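Local coordinates for protein possible HxlR family transcriptional factor (PDB 3DF8) that probably binds DNA as a winged helix-turn-helix transcription factor of the HxlR family, forming a two-subunit assembly, at residues A[31-36]-A[90-95]; A[22-27]-A[70-75]; A[47-52]-A[58-63]. All coordinates share one frame; numbering follows the deposited sequence. Where two conformers were deposited one is given.

Contact 1. Residues A[31-36]-A[90-95]; sequences LIISVL and MNVRNS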
loop_
_atom_site.group_PDB
_atom_site.type_symbol
_atom_site.label_atom_id
_atom_site.label_comp_id
_atom_site.label_asym_id
_atom_site.label_seq_id
_atom_site.Cartn_x
_atom_site.Cartn_y
_atom_site.Cartn_z
ATOM N N LEU A 31 -3.616 7.449 -1.719
ATOM C CA LEU A 31 -3.543 8.896 -1.992
ATOM C C LEU A 31 -4.710 9.642 -1.331
ATOM O O LEU A 31 -4.503 10.767 -0.850
ATOM C CB LEU A 31 -3.525 9.161 -3.471
ATOM C CG LEU A 31 -2.227 8.754 -4.192
ATOM C CD1 LEU A 31 -2.443 8.924 -5.715
ATOM C CD2 LEU A 31 -1.013 9.489 -3.623
ATOM N N ILE A 32 -5.916 9.061 -1.337
ATOM C CA ILE A 32 -7.077 9.708 -0.663
ATOM C C ILE A 32 -6.776 9.844 0.851
ATOM O O ILE A 32 -6.947 10.928 1.443
ATOM C CB ILE A 32 -8.367 8.936 -0.909
ATOM C CG1 ILE A 32 -8.767 9.071 -2.404
ATOM C CG2 ILE A 32 -9.470 9.463 0.022
ATOM C CD1 ILE A 32 -9.813 8.014 -2.946
ATOM N N ILE A 33 -6.366 8.748 1.482
ATOM C CA ILE A 33 -5.965 8.803 2.903
ATOM C C ILE A 33 -4.902 9.859 3.152
ATOM O O ILE A 33 -4.985 10.606 4.109
ATOM C CB ILE A 33 -5.514 7.410 3.428
ATOM C CG1 ILE A 33 -6.723 6.444 3.360
ATOM C CG2 ILE A 33 -4.814 7.493 4.821
ATOM C CD1 ILE A 33 -6.375 4.946 3.588
ATOM N N SER A 34 -3.899 9.907 2.276
ATOM C CA SER A 34 -2.815 10.888 2.435
ATOM C C SER A 34 -3.314 12.340 2.326
ATOM O O SER A 34 -2.974 13.216 3.171
ATOM C CB SER A 34 -1.764 10.607 1.375
ATOM O OG SER A 34 -1.283 9.266 1.495
ATOM N N VAL A 35 -4.114 12.632 1.314
ATOM C CA VAL A 35 -4.520 14.036 1.132
ATOM C C VAL A 35 -5.498 14.461 2.233
ATOM O O VAL A 35 -5.529 15.619 2.602
ATOM C CB VAL A 35 -5.033 14.383 -0.304
ATOM C CG1 VAL A 35 -3.921 14.190 -1.337
ATOM C CG2 VAL A 35 -6.312 13.592 -0.677
ATOM N N LEU A 36 -6.289 13.514 2.763
ATOM C CA LEU A 36 -7.253 13.871 3.823
ATOM C C LEU A 36 -6.560 14.373 5.089
ATOM O O LEU A 36 -7.155 15.071 5.950
ATOM C CB LEU A 36 -8.216 12.704 4.104
ATOM C CG LEU A 36 -9.419 12.588 3.178
ATOM C CD1 LEU A 36 -10.172 11.296 3.384
ATOM C CD2 LEU A 36 -10.365 13.809 3.314
HETATM N N MSE A 90 -6.321 8.100 10.580
HETATM C CA MSE A 90 -5.071 8.834 10.871
HETATM C C MSE A 90 -3.922 7.869 11.261
HETATM O O MSE A 90 -2.761 8.052 10.851
HETATM C CB MSE A 90 -5.270 9.891 11.968
HETATM C CG MSE A 90 -3.998 10.747 12.181
HETATM SE SE MSE A 90 -3.443 11.780 10.569
HETATM C CE MSE A 90 -4.998 12.910 10.450
ATOM N N ASN A 91 -4.251 6.811 11.988
ATOM C CA ASN A 91 -3.270 5.750 12.242
ATOM C C ASN A 91 -2.761 5.092 10.961
ATOM O O ASN A 91 -1.561 4.856 10.794
ATOM C CB ASN A 91 -3.866 4.689 13.164
ATOM C CG ASN A 91 -4.095 5.203 14.566
ATOM O OD1 ASN A 91 -3.424 6.140 15.018
ATOM N ND2 ASN A 91 -5.040 4.607 15.262
ATOM N N VAL A 92 -3.667 4.750 10.060
ATOM C CA VAL A 92 -3.223 4.278 8.744
ATOM C C VAL A 92 -2.295 5.304 8.055
ATOM O O VAL A 92 -1.269 4.933 7.511
ATOM C CB VAL A 92 -4.451 3.966 7.845
ATOM C CG1 VAL A 92 -4.023 3.624 6.359
ATOM C CG2 VAL A 92 -5.298 2.794 8.472
ATOM N N ARG A 93 -2.666 6.580 8.099
ATOM C CA ARG A 93 -1.917 7.583 7.343
ATOM C C ARG A 93 -0.539 7.631 7.931
ATOM O O ARG A 93 0.461 7.715 7.212
ATOM C CB ARG A 93 -2.561 8.948 7.440
ATOM C CG ARG A 93 -1.869 9.950 6.497
ATOM C CD ARG A 93 -2.470 11.306 6.646
ATOM N NE ARG A 93 -2.017 12.268 5.647
ATOM C CZ ARG A 93 -0.882 12.967 5.697
ATOM N NH1 ARG A 93 -0.572 13.805 4.699
ATOM N NH2 ARG A 93 -0.061 12.843 6.740
ATOM N N ASN A 94 -0.491 7.567 9.252
ATOM C CA ASN A 94 0.795 7.621 9.987
ATOM C C ASN A 94 1.759 6.515 9.507
ATOM O O ASN A 94 2.939 6.776 9.306
ATOM C CB ASN A 94 0.608 7.526 11.514
ATOM C CG ASN A 94 0.058 8.808 12.113
ATOM O OD1 ASN A 94 0.070 9.867 11.469
ATOM N ND2 ASN A 94 -0.455 8.719 13.347
ATOM N N SER A 95 1.251 5.299 9.319
ATOM C CA SER A 95 2.093 4.206 8.813
ATOM C C SER A 95 2.346 4.282 7.321
ATOM O O SER A 95 3.319 3.727 6.827
ATOM C CB SER A 95 1.519 2.840 9.181
ATOM O OG SER A 95 1.175 2.803 10.542
#
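Arg93 grips the backbone carbonyl of Ser34 side-on, spending two N-H groups on one oxygen. Ser34 O lies in the guanidinium plane and receives Arg93 NE at 2.8 Å and Arg93 NH1 at 2.9 Å; both bonds are bent, with N-H...O angles of 151° and 142°. The chain runs extended from CG to NE, and its guanidinium edge meets the carbonyl near the C-terminal end of helix 29-36, where a cationic donor is likely to be favoured. NH1 has a second acceptor, Arg6 O of the second subunit, while the hydroxyl of Ser34 turns back to Met30 O.

Beside this grip, CG2 of Ile33, anti to its own backbone N, lies 3.7 Å from CB of Arg93, alongside the aliphatic stem, the side chains running past each other in opposite directions. CD1 of Ile33 reaches CG1 of Val92 at 3.9 Å, nearly at right angles.

A leucine in place of Arg93 would probably leave Ser34 O without its two donors and Arg6 O of the neighbouring subunit without NH1. The axes of segments 31-36 and 90-95 cross at -103° and approach to 9.4 Å, joining the helix-turn-helix core to the long C-terminal helix of a dimeric winged-helix protein.

Contact 2. Residues A[22-27]-A[70-75]; sequences HLLGKK and SGLVER. With ACT (acetate ion), chain C.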
loop_
_atom_site.group_PDB
_atom_site.type_symbol
_atom_site.label_atom_id
_atom_site.label_comp_id
_atom_site.label_asym_id
_atom_site.label_seq_id
_atom_site.Cartn_x
_atom_site.Cartn_y
_atom_site.Cartn_z
ATOM N N HIS A 22 -7.162 -5.109 0.854
ATOM C CA HIS A 22 -7.803 -5.091 -0.460
ATOM C C HIS A 22 -8.179 -3.670 -0.832
ATOM O O HIS A 22 -7.826 -3.171 -1.915
ATOM C CB HIS A 22 -9.057 -6.002 -0.463
ATOM C CG HIS A 22 -9.807 -6.027 -1.761
ATOM N ND1 HIS A 22 -9.428 -6.822 -2.819
ATOM C CD2 HIS A 22 -10.942 -5.400 -2.152
ATOM C CE1 HIS A 22 -10.285 -6.670 -3.818
ATOM N NE2 HIS A 22 -11.211 -5.805 -3.442
ATOM N N LEU A 23 -8.883 -3.009 0.075
ATOM C CA LEU A 23 -9.310 -1.621 -0.174
ATOM C C LEU A 23 -8.094 -0.712 -0.318
ATOM O O LEU A 23 -7.995 0.061 -1.291
ATOM C CB LEU A 23 -10.184 -1.134 0.973
ATOM C CG LEU A 23 -10.558 0.356 0.960
ATOM C CD1 LEU A 23 -11.182 0.820 -0.388
ATOM C CD2 LEU A 23 -11.480 0.657 2.156
ATOM N N LEU A 24 -7.166 -0.844 0.627
ATOM C CA LEU A 24 -5.972 -0.004 0.632
ATOM C C LEU A 24 -5.176 -0.069 -0.665
ATOM O O LEU A 24 -4.557 0.920 -1.056
ATOM C CB LEU A 24 -5.092 -0.319 1.841
ATOM C CG LEU A 24 -5.135 0.706 2.979
ATOM C CD1 LEU A 24 -4.117 1.791 2.697
ATOM C CD2 LEU A 24 -6.525 1.317 3.251
ATOM N N GLY A 25 -5.219 -1.211 -1.329
ATOM C CA GLY A 25 -4.500 -1.390 -2.594
ATOM C C GLY A 25 -5.171 -0.826 -3.842
ATOM O O GLY A 25 -4.494 -0.547 -4.829
ATOM N N LYS A 26 -6.492 -0.669 -3.813
ATOM C CA LYS A 26 -7.221 -0.149 -4.963
ATOM C C LYS A 26 -6.680 1.229 -5.357
ATOM O O LYS A 26 -6.296 2.030 -4.477
ATOM C CB LYS A 26 -8.712 -0.043 -4.640
ATOM C CG LYS A 26 -9.401 -1.375 -4.499
ATOM C CD LYS A 26 -10.896 -1.187 -4.304
ATOM C CE LYS A 26 -11.494 -2.445 -3.678
ATOM N NZ LYS A 26 -12.778 -2.857 -4.338
ATOM N N LYS A 27 -6.682 1.492 -6.667
ATOM C CA LYS A 27 -6.130 2.717 -7.215
ATOM C C LYS A 27 -6.664 3.924 -6.434
ATOM O O LYS A 27 -7.875 4.027 -6.214
ATOM C CB LYS A 27 -6.456 2.849 -8.711
ATOM C CG LYS A 27 -5.612 3.908 -9.363
ATOM C CD LYS A 27 -5.773 3.937 -10.895
ATOM C CE LYS A 27 -4.874 5.023 -11.468
ATOM N NZ LYS A 27 -3.530 5.001 -10.775
ATOM N N SER A 70 -15.400 1.255 6.213
ATOM C CA SER A 70 -14.282 0.614 6.903
ATOM C C SER A 70 -13.832 1.365 8.156
ATOM O O SER A 70 -12.925 0.912 8.856
ATOM C CB SER A 70 -13.122 0.391 5.926
ATOM O OG SER A 70 -13.531 -0.507 4.901
ATOM N N GLY A 71 -14.490 2.500 8.434
ATOM C CA GLY A 71 -14.243 3.292 9.653
ATOM C C GLY A 71 -12.993 4.154 9.622
ATOM O O GLY A 71 -12.503 4.583 10.679
ATOM N N LEU A 72 -12.451 4.393 8.430
ATOM C CA LEU A 72 -11.239 5.208 8.281
ATOM C C LEU A 72 -11.523 6.679 7.953
ATOM O O LEU A 72 -10.643 7.521 8.155
ATOM C CB LEU A 72 -10.304 4.612 7.174
ATOM C CG LEU A 72 -9.941 3.130 7.477
ATOM C CD1 LEU A 72 -9.013 2.672 6.405
ATOM C CD2 LEU A 72 -9.264 2.998 8.853
ATOM N N VAL A 73 -12.704 6.965 7.394
ATOM C CA VAL A 73 -13.099 8.352 6.982
ATOM C C VAL A 73 -14.521 8.614 7.480
ATOM O O VAL A 73 -15.312 7.689 7.629
ATOM C CB VAL A 73 -13.016 8.457 5.457
ATOM C CG1 VAL A 73 -13.691 9.746 4.882
ATOM C CG2 VAL A 73 -11.549 8.396 5.026
ATOM N N GLU A 74 -14.822 9.874 7.788
ATOM C CA GLU A 74 -16.209 10.249 8.061
ATOM C C GLU A 74 -16.561 11.497 7.266
ATOM O O GLU A 74 -15.672 12.345 6.958
ATOM C CB GLU A 74 -16.438 10.449 9.565
ATOM C CG GLU A 74 -15.377 11.274 10.243
ATOM C CD GLU A 74 -15.717 12.756 10.350
ATOM O OE1 GLU A 74 -14.959 13.463 11.043
ATOM O OE2 GLU A 74 -16.741 13.201 9.760
ATOM N N ARG A 75 -17.848 11.579 6.896
ATOM C CA ARG A 75 -18.412 12.746 6.195
ATOM C C ARG A 75 -19.189 13.591 7.218
ATOM O O ARG A 75 -19.954 13.045 8.017
ATOM C CB ARG A 75 -19.347 12.282 5.067
ATOM C CG ARG A 75 -20.118 13.417 4.357
ATOM C CD ARG A 75 -21.286 12.860 3.433
ATOM N NE ARG A 75 -20.691 12.080 2.395
ATOM C CZ ARG A 75 -20.761 10.756 2.321
ATOM N NH1 ARG A 75 -20.130 10.131 1.328
ATOM N NH2 ARG A 75 -21.430 10.073 3.250
HETATM C C ACT C . -2.359 4.823 -8.062
HETATM O O ACT C . -2.652 6.005 -8.374
HETATM O OXT ACT C . -1.849 4.128 -8.977
HETATM C CH3 ACT C . -2.623 4.266 -6.693
#
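Lys27 NZ meets both oxygens of an acetate ion, hydrogen-bonding to acetate O at 2.7 Å and lying 2.6 Å from acetate OXT. In this winged helix-turn-helix fold, the segments join the first core helix, 21-25, to the turn between helix 57-69 and the wing hairpin that starts at strand 73-77. The acetate probably comes from the crystallisation liquor. The lysine chain is extended up to chi4, where a bend (42°) turns NZ toward the two oxygens, tilted out of the acetate plane, while CG of Lys27 lies over the face, 3.6 Å from acetate C.

Gly71 closes helix 57-69 with a Schellman motif, and its positive phi of 78° suits glycine. The next residue, Leu72, drops into the core, where its CD1 lies 4.2 Å from CD2 of Leu24. Leu24 and Ser70 were each modelled in two conformers, so their exact contacts are less certain. Around this leucine pair, Val92 of helix 87-108 touches both residues and Leu106 of the second subunit covers Leu72.

Ser70, at the end of helix 57-69, suits its place because its hydroxyl turns back to Asp66 O of the last turn. Leu23, with CG anti to the backbone N (chi1 172°), sets its CD2 methyl 3.6 Å from Ser70 OG.

Contact 3. Residues A[47-52]-A[58-63]; sequences DIRSSI and TILSRR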
loop_
_atom_site.group_PDB
_atom_site.type_symbol
_atom_site.label_atom_id
_atom_site.label_comp_id
_atom_site.label_asym_id
_atom_site.label_seq_id
_atom_site.Cartn_x
_atom_site.Cartn_y
_atom_site.Cartn_z
ATOM N N ASP A 47 -12.122 19.778 -3.139
ATOM C CA ASP A 47 -10.764 19.993 -2.567
ATOM C C ASP A 47 -9.932 18.704 -2.719
ATOM O O ASP A 47 -8.755 18.724 -3.114
ATOM C CB ASP A 47 -10.805 20.272 -1.049
ATOM C CG ASP A 47 -11.342 21.652 -0.674
ATOM O OD1 ASP A 47 -11.179 22.624 -1.482
ATOM O OD2 ASP A 47 -11.894 21.755 0.478
ATOM N N ILE A 48 -10.561 17.598 -2.339
ATOM C CA ILE A 48 -9.937 16.271 -2.374
ATOM C C ILE A 48 -9.630 15.878 -3.814
ATOM O O ILE A 48 -8.497 15.523 -4.142
ATOM C CB ILE A 48 -10.821 15.200 -1.719
ATOM C CG1 ILE A 48 -11.041 15.523 -0.244
ATOM C CG2 ILE A 48 -10.171 13.838 -1.807
ATOM C CD1 ILE A 48 -12.318 14.795 0.349
ATOM N N ARG A 49 -10.641 15.962 -4.680
ATOM C CA ARG A 49 -10.489 15.587 -6.087
ATOM C C ARG A 49 -9.386 16.403 -6.784
ATOM O O ARG A 49 -8.552 15.841 -7.505
ATOM C CB ARG A 49 -11.847 15.736 -6.804
ATOM C CG ARG A 49 -11.845 15.415 -8.313
ATOM C CD ARG A 49 -13.232 15.675 -8.969
ATOM N NE ARG A 49 -13.621 17.080 -8.837
ATOM C CZ ARG A 49 -14.866 17.535 -8.674
ATOM N NH1 ARG A 49 -15.066 18.838 -8.562
ATOM N NH2 ARG A 49 -15.915 16.711 -8.614
ATOM N N SER A 50 -9.348 17.715 -6.514
ATOM C CA SER A 50 -8.354 18.614 -7.101
ATOM C C SER A 50 -6.938 18.301 -6.666
ATOM O O SER A 50 -5.980 18.626 -7.372
ATOM C CB SER A 50 -8.664 20.045 -6.696
ATOM O OG SER A 50 -9.840 20.483 -7.339
ATOM N N SER A 51 -6.818 17.676 -5.495
ATOM C CA SER A 51 -5.529 17.347 -4.899
ATOM C C SER A 51 -4.950 16.028 -5.420
ATOM O O SER A 51 -3.806 15.700 -5.132
ATOM C CB SER A 51 -5.668 17.264 -3.381
ATOM O OG SER A 51 -6.073 18.504 -2.843
ATOM N N ILE A 52 -5.742 15.262 -6.175
ATOM C CA ILE A 52 -5.280 13.988 -6.723
ATOM C C ILE A 52 -5.457 14.038 -8.241
ATOM O O ILE A 52 -6.516 13.657 -8.749
ATOM C CB ILE A 52 -6.032 12.751 -6.100
ATOM C CG1 ILE A 52 -5.931 12.779 -4.573
ATOM C CG2 ILE A 52 -5.460 11.442 -6.652
ATOM C CD1 ILE A 52 -6.848 11.778 -3.856
ATOM N N THR A 58 -16.472 9.694 -9.864
ATOM C CA THR A 58 -17.030 8.367 -9.591
ATOM C C THR A 58 -16.095 7.532 -8.705
ATOM O O THR A 58 -16.540 6.954 -7.724
ATOM C CB THR A 58 -17.434 7.599 -10.878
ATOM O OG1 THR A 58 -18.533 8.272 -11.525
ATOM C CG2 THR A 58 -17.852 6.138 -10.548
ATOM N N ILE A 59 -14.823 7.443 -9.079
ATOM C CA ILE A 59 -13.866 6.647 -8.296
ATOM C C ILE A 59 -13.687 7.268 -6.914
ATOM O O ILE A 59 -13.632 6.557 -5.893
ATOM C CB ILE A 59 -12.496 6.478 -9.046
ATOM C CG1 ILE A 59 -12.724 5.709 -10.363
ATOM C CG2 ILE A 59 -11.389 5.871 -8.092
ATOM C CD1 ILE A 59 -13.302 4.339 -10.186
ATOM N N LEU A 60 -13.589 8.596 -6.853
ATOM C CA LEU A 60 -13.406 9.239 -5.549
ATOM C C LEU A 60 -14.581 8.944 -4.625
ATOM O O LEU A 60 -14.384 8.639 -3.444
ATOM C CB LEU A 60 -13.166 10.738 -5.656
ATOM C CG LEU A 60 -12.974 11.531 -4.340
ATOM C CD1 LEU A 60 -11.838 11.001 -3.488
ATOM C CD2 LEU A 60 -12.759 13.016 -4.641
ATOM N N SER A 61 -15.783 9.029 -5.161
ATOM C CA SER A 61 -16.997 8.802 -4.364
ATOM C C SER A 61 -17.040 7.333 -3.882
ATOM O O SER A 61 -17.376 7.056 -2.718
ATOM C CB SER A 61 -18.232 9.135 -5.217
ATOM O OG SER A 61 -19.399 8.869 -4.467
ATOM N N ARG A 62 -16.691 6.404 -4.769
ATOM C CA ARG A 62 -16.730 4.965 -4.455
ATOM C C ARG A 62 -15.704 4.639 -3.376
ATOM O O ARG A 62 -15.992 3.883 -2.440
ATOM C CB ARG A 62 -16.491 4.101 -5.704
ATOM C CG ARG A 62 -16.694 2.601 -5.459
ATOM C CD ARG A 62 -16.454 1.728 -6.695
ATOM N NE ARG A 62 -15.666 0.545 -6.349
ATOM C CZ ARG A 62 -15.496 -0.534 -7.108
ATOM N NH1 ARG A 62 -16.084 -0.643 -8.300
ATOM N NH2 ARG A 62 -14.728 -1.520 -6.658
ATOM N N ARG A 63 -14.506 5.223 -3.495
ATOM C CA ARG A 63 -13.470 4.972 -2.478
ATOM C C ARG A 63 -13.795 5.598 -1.114
ATOM O O ARG A 63 -13.587 4.974 -0.058
ATOM C CB ARG A 63 -12.084 5.476 -2.921
ATOM C CG ARG A 63 -11.514 4.797 -4.125
ATOM C CD ARG A 63 -11.127 3.347 -3.932
ATOM N NE ARG A 63 -10.334 3.027 -5.100
ATOM C CZ ARG A 63 -10.866 2.567 -6.236
ATOM N NH1 ARG A 63 -12.175 2.279 -6.296
ATOM N NH2 ARG A 63 -10.099 2.360 -7.290
#
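The guanidinium of Arg63 carries a methyl on one face: CG2 of Ile59, one turn earlier on the same helix, lies 3.8 Å above the plane and over its centre. Its NE donates to Lys27 O, which ties this flat group to the loop ahead of helix 29-36. The other guanidinium, that of Arg49, is held by its nitrogens: NH1 bonds to Asn46 OD1 and NH2 to Ser57 OG, the chain folding at chi3 (61°) to bring both within range.

Between these arginines, Leu60 alone carries the 58-63 side of the contact. With CG anti to the backbone N (chi1 179°), it points its two methyls across at helix 45-50. CD1 of Leu60 rests 3.7 Å from CG2 of Ile48, and the two side chains cross at about a right angle. CD2 of Leu60 sits 3.6 Å from CB of Arg49 and equally near the backbone N of Arg49, so it also presses on the helix backbone. Leucine suits the place because its forked end can meet two neighbours, whereas beta-branched Ile48 offers a methyl close to its own backbone. Ile32 of helix 29-36 packs on Leu60 from within the core.

No hydrogen bond crosses between the two segments, whose contact is apolar, but the bond of Arg49 to Ser57 ties the helices just outside them. Together they hold helix 45-50 against helix 57-69, which in this family is probably the DNA-recognition helix.

In the fold
From the N terminus, an antiparallel hairpin precedes helix 21-25, where contact 2 begins; it closes on 70-75, at the start of the wing. Contact 1 opens next, on helix 29-36, and closes last, on helix 87-108, so contacts 1 and 2 cross along the chain. Contact 3 is a short closure between helices 45-50 and 57-69, lying within both larger loops. Helix 29-36 is the hub: Ile33 meets Leu24 of contact 2, while Ile32 meets Leu60, Ile52 and Arg63 of contact 3. Contacts 1 and 2 also touch the second subunit, so helices 21-25, 29-36 and 87-108 and the turn before the wing all lie against it.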